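Local coordinates for vascular protein tyrosine phosphatase 1 (Rattus norvegicus, PDB 3I36) that probably removes phosphate from phosphotyrosine in target proteins, as the catalytic domain of a receptor-type protein tyrosine phosphatase, at residues Leu179-Phe187 with Pro199-Ser207. Numbering follows the deposited sequence.
Sequences LPEWTIRDF and PLRQFHFTS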
loop_
_atom_site.group_PDB
_atom_site.type_symbol
_atom_site.label_atom_id
_atom_site.label_comp_id
_atom_site.label_asym_id
_atom_site.label_seq_id
_atom_site.Cartn_x
_atom_site.Cartn_y
_atom_site.Cartn_z
ATOM N N LEU A 179 1.406 -5.827 19.314
ATOM C CA LEU A 179 2.576 -6.682 19.411
ATOM C C LEU A 179 3.754 -5.783 19.086
ATOM O O LEU A 179 3.564 -4.689 18.579
ATOM C CB LEU A 179 2.502 -7.833 18.411
ATOM C CG LEU A 179 1.383 -8.856 18.617
ATOM C CD1 LEU A 179 1.506 -9.975 17.586
ATOM C CD2 LEU A 179 1.417 -9.417 20.038
ATOM N N PRO A 180 4.976 -6.227 19.386
ATOM C CA PRO A 180 6.101 -5.358 19.025
ATOM C C PRO A 180 6.156 -5.133 17.519
ATOM O O PRO A 180 6.490 -4.041 17.066
ATOM C CB PRO A 180 7.320 -6.157 19.493
ATOM C CG PRO A 180 6.792 -7.034 20.601
ATOM C CD PRO A 180 5.395 -7.401 20.172
ATOM N N GLU A 181 5.796 -6.161 16.757
ATOM C CA GLU A 181 5.950 -6.155 15.301
ATOM C C GLU A 181 4.874 -5.332 14.615
ATOM O O GLU A 181 5.134 -4.648 13.631
ATOM C CB GLU A 181 5.908 -7.589 14.766
ATOM C CG GLU A 181 7.090 -8.442 15.207
ATOM C CD GLU A 181 7.012 -8.860 16.671
ATOM O OE1 GLU A 181 5.890 -8.870 17.232
ATOM O OE2 GLU A 181 8.071 -9.190 17.254
ATOM N N TRP A 182 3.656 -5.427 15.131
ATOM C CA TRP A 182 2.539 -4.691 14.567
ATOM C C TRP A 182 1.388 -4.600 15.542
ATOM O O TRP A 182 1.282 -5.368 16.507
ATOM C CB TRP A 182 2.045 -5.335 13.269
ATOM C CG TRP A 182 1.747 -6.804 13.382
ATOM C CD1 TRP A 182 0.667 -7.390 13.988
ATOM C CD2 TRP A 182 2.538 -7.869 12.856
ATOM N NE1 TRP A 182 0.743 -8.758 13.868
ATOM C CE2 TRP A 182 1.880 -9.077 13.173
ATOM C CE3 TRP A 182 3.735 -7.916 12.136
ATOM C CZ2 TRP A 182 2.384 -10.325 12.794
ATOM C CZ3 TRP A 182 4.237 -9.157 11.767
ATOM C CH2 TRP A 182 3.558 -10.344 12.100
ATOM N N THR A 183 0.521 -3.641 15.268
ATOM C CA THR A 183 -0.670 -3.437 16.052
ATOM C C THR A 183 -1.845 -3.597 15.123
ATOM O O THR A 183 -1.819 -3.132 13.990
ATOM C CB THR A 183 -0.674 -2.035 16.653
ATOM O OG1 THR A 183 0.389 -1.949 17.601
ATOM C CG2 THR A 183 -2.023 -1.721 17.321
ATOM N N ILE A 184 -2.867 -4.280 15.604
ATOM C CA ILE A 184 -4.052 -4.468 14.818
ATOM C C ILE A 184 -5.186 -3.789 15.544
ATOM O O ILE A 184 -5.391 -3.996 16.749
ATOM C CB ILE A 184 -4.342 -5.961 14.597
ATOM C CG1 ILE A 184 -3.191 -6.584 13.793
ATOM C CG2 ILE A 184 -5.663 -6.139 13.863
ATOM C CD1 ILE A 184 -3.259 -8.087 13.677
ATOM N N ARG A 185 -5.898 -2.937 14.818
ATOM C CA ARG A 185 -6.973 -2.174 15.420
ATOM C C ARG A 185 -8.238 -2.450 14.652
ATOM O O ARG A 185 -8.245 -2.465 13.424
ATOM C CB ARG A 185 -6.643 -0.686 15.394
ATOM C CG ARG A 185 -5.280 -0.375 16.007
ATOM C CD ARG A 185 -5.092 1.127 16.207
ATOM N NE ARG A 185 -3.798 1.389 16.811
ATOM C CZ ARG A 185 -2.680 1.575 16.119
ATOM N NH1 ARG A 185 -2.709 1.561 14.790
ATOM N NH2 ARG A 185 -1.535 1.794 16.752
ATOM N N ASP A 186 -9.308 -2.689 15.391
ATOM C CA ASP A 186 -10.605 -2.810 14.776
ATOM C C ASP A 186 -11.401 -1.571 15.075
ATOM O O ASP A 186 -11.354 -1.033 16.188
ATOM C CB ASP A 186 -11.332 -4.048 15.274
ATOM C CG ASP A 186 -10.878 -5.294 14.571
ATOM O OD1 ASP A 186 -10.604 -5.204 13.363
ATOM O OD2 ASP A 186 -10.795 -6.358 15.214
ATOM N N PHE A 187 -12.148 -1.134 14.070
ATOM C CA PHE A 187 -13.026 0.001 14.200
ATOM C C PHE A 187 -14.384 -0.350 13.637
ATOM O O PHE A 187 -14.559 -1.332 12.909
ATOM C CB PHE A 187 -12.493 1.182 13.401
ATOM C CG PHE A 187 -11.083 1.539 13.727
ATOM C CD1 PHE A 187 -10.805 2.505 14.682
ATOM C CD2 PHE A 187 -10.032 0.900 13.089
ATOM C CE1 PHE A 187 -9.498 2.826 14.993
ATOM C CE2 PHE A 187 -8.714 1.226 13.385
ATOM C CZ PHE A 187 -8.448 2.189 14.344
ATOM N N PRO A 199 -17.336 -2.809 9.635
ATOM C CA PRO A 199 -16.070 -2.889 10.347
ATOM C C PRO A 199 -14.945 -2.426 9.458
ATOM O O PRO A 199 -15.037 -2.398 8.228
ATOM C CB PRO A 199 -15.905 -4.398 10.611
ATOM C CG PRO A 199 -17.236 -5.003 10.342
ATOM C CD PRO A 199 -17.840 -4.146 9.278
ATOM N N LEU A 200 -13.859 -2.059 10.104
ATOM C CA LEU A 200 -12.633 -1.831 9.396
ATOM C C LEU A 200 -11.569 -2.318 10.329
ATOM O O LEU A 200 -11.635 -2.083 11.534
ATOM C CB LEU A 200 -12.448 -0.345 9.066
ATOM C CG LEU A 200 -11.127 -0.071 8.338
ATOM C CD1 LEU A 200 -11.286 0.998 7.259
ATOM C CD2 LEU A 200 -10.033 0.308 9.328
ATOM N N ARG A 201 -10.620 -3.057 9.779
ATOM C CA ARG A 201 -9.477 -3.464 10.552
ATOM C C ARG A 201 -8.268 -2.781 9.963
ATOM O O ARG A 201 -8.085 -2.741 8.745
ATOM C CB ARG A 201 -9.291 -4.989 10.485
ATOM C CG ARG A 201 -7.983 -5.446 11.125
ATOM C CD ARG A 201 -8.055 -6.901 11.504
ATOM N NE ARG A 201 -9.170 -7.155 12.403
ATOM C CZ ARG A 201 -9.589 -8.370 12.730
ATOM N NH1 ARG A 201 -8.974 -9.436 12.226
ATOM N NH2 ARG A 201 -10.622 -8.519 13.551
ATOM N N GLN A 202 -7.436 -2.254 10.843
ATOM C CA GLN A 202 -6.250 -1.569 10.441
ATOM C C GLN A 202 -5.084 -2.404 10.902
ATOM O O GLN A 202 -4.943 -2.695 12.091
ATOM C CB GLN A 202 -6.170 -0.207 11.119
ATOM C CG GLN A 202 -4.919 0.564 10.761
ATOM C CD GLN A 202 -4.628 1.620 11.810
ATOM O OE1 GLN A 202 -4.864 1.395 12.994
ATOM N NE2 GLN A 202 -4.128 2.772 11.383
ATOM N N PHE A 203 -4.261 -2.797 9.948
ATOM C CA PHE A 203 -3.066 -3.567 10.233
ATOM C C PHE A 203 -1.926 -2.592 10.248
ATOM O O PHE A 203 -1.498 -2.100 9.208
ATOM C CB PHE A 203 -2.871 -4.623 9.158
ATOM C CG PHE A 203 -4.022 -5.583 9.063
ATOM C CD1 PHE A 203 -3.996 -6.792 9.744
ATOM C CD2 PHE A 203 -5.149 -5.252 8.341
ATOM C CE1 PHE A 203 -5.061 -7.669 9.663
ATOM C CE2 PHE A 203 -6.215 -6.117 8.259
ATOM C CZ PHE A 203 -6.170 -7.333 8.916
ATOM N N HIS A 204 -1.458 -2.290 11.446
ATOM C CA HIS A 204 -0.420 -1.305 11.603
ATOM C C HIS A 204 0.915 -1.995 11.804
ATOM O O HIS A 204 1.224 -2.472 12.893
ATOM C CB HIS A 204 -0.720 -0.386 12.781
ATOM C CG HIS A 204 0.160 0.819 12.821
ATOM N ND1 HIS A 204 -0.041 1.865 13.691
ATOM C CD2 HIS A 204 1.229 1.156 12.062
ATOM C CE1 HIS A 204 0.886 2.786 13.489
ATOM N NE2 HIS A 204 1.662 2.384 12.498
ATOM N N PHE A 205 1.687 -2.072 10.727
ATOM C CA PHE A 205 3.030 -2.610 10.783
ATOM C C PHE A 205 3.900 -1.512 11.353
ATOM O O PHE A 205 4.159 -0.508 10.693
ATOM C CB PHE A 205 3.509 -2.946 9.387
ATOM C CG PHE A 205 4.726 -3.813 9.361
ATOM C CD1 PHE A 205 5.973 -3.267 9.097
ATOM C CD2 PHE A 205 4.626 -5.176 9.613
ATOM C CE1 PHE A 205 7.103 -4.068 9.067
ATOM C CE2 PHE A 205 5.742 -5.984 9.578
ATOM C CZ PHE A 205 6.991 -5.427 9.306
ATOM N N THR A 206 4.349 -1.695 12.585
ATOM C CA THR A 206 5.050 -0.623 13.269
ATOM C C THR A 206 6.551 -0.840 13.262
ATOM O O THR A 206 7.306 0.004 13.746
ATOM C CB THR A 206 4.618 -0.557 14.729
ATOM O OG1 THR A 206 4.796 -1.850 15.319
ATOM C CG2 THR A 206 3.159 -0.164 14.830
ATOM N N SER A 207 6.983 -1.966 12.712
ATOM C CA SER A 207 8.358 -2.398 12.898
ATOM C C SER A 207 9.220 -2.326 11.645
ATOM O O SER A 207 10.294 -2.897 11.599
ATOM C CB SER A 207 8.395 -3.808 13.490
ATOM O OG SER A 207 7.703 -4.724 12.667
HETATM O O HOH W 1 3.064 -2.562 17.207
HETATM O O HOH W 2 7.260 -1.645 16.269
#
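Leu200 pairs with Phe187 through two backbone hydrogen bonds, and its CD2 lies 3.8 Å from CD2 of the Phe187 ring. The strands are antiparallel, the two arms of a beta hairpin. Arg201 grips Asp186 side-on in a salt bridge. Its NE meets Asp186 OD1 at 2.6 Å, nearly straight at 172°, and its NH2 takes the syn lone pair of OD2. The bend at chi3 (-57°) turns the guanidinium back to the carboxylate, while CD packs against Ile184 CG2. A leucine in place of Arg201 would probably leave the Asp186 carboxylate without its charged mate. On the other face, Gln202 and Arg185 run side by side. Arg185 NH1 bonds Gln202 OE1 at 2.8 Å, coming from above the amide carbonyl plane. The same NH1 reaches His204 ND1 at 2.9 Å, near the imidazole plane. Glu176 holds Arg185 NE, and Thr144 O accepts from His204 NE2. Phe205 returns to the Ile184 face, where its CE2 meets Trp182 CE3 at 3.8 Å. Past the strand, Thr206 N bonds Glu181 O at 3.2 Å, and a water links Thr206 OG1 to Thr183 OG1 and Leu179 O. The hairpin lies in the mixed sheet of the phosphatase domain, between strands 139-142 and 169-178. Helix 218-231 packs on the Trp182, Phe203 and Phe205 face, with Phe223 touching all three rings.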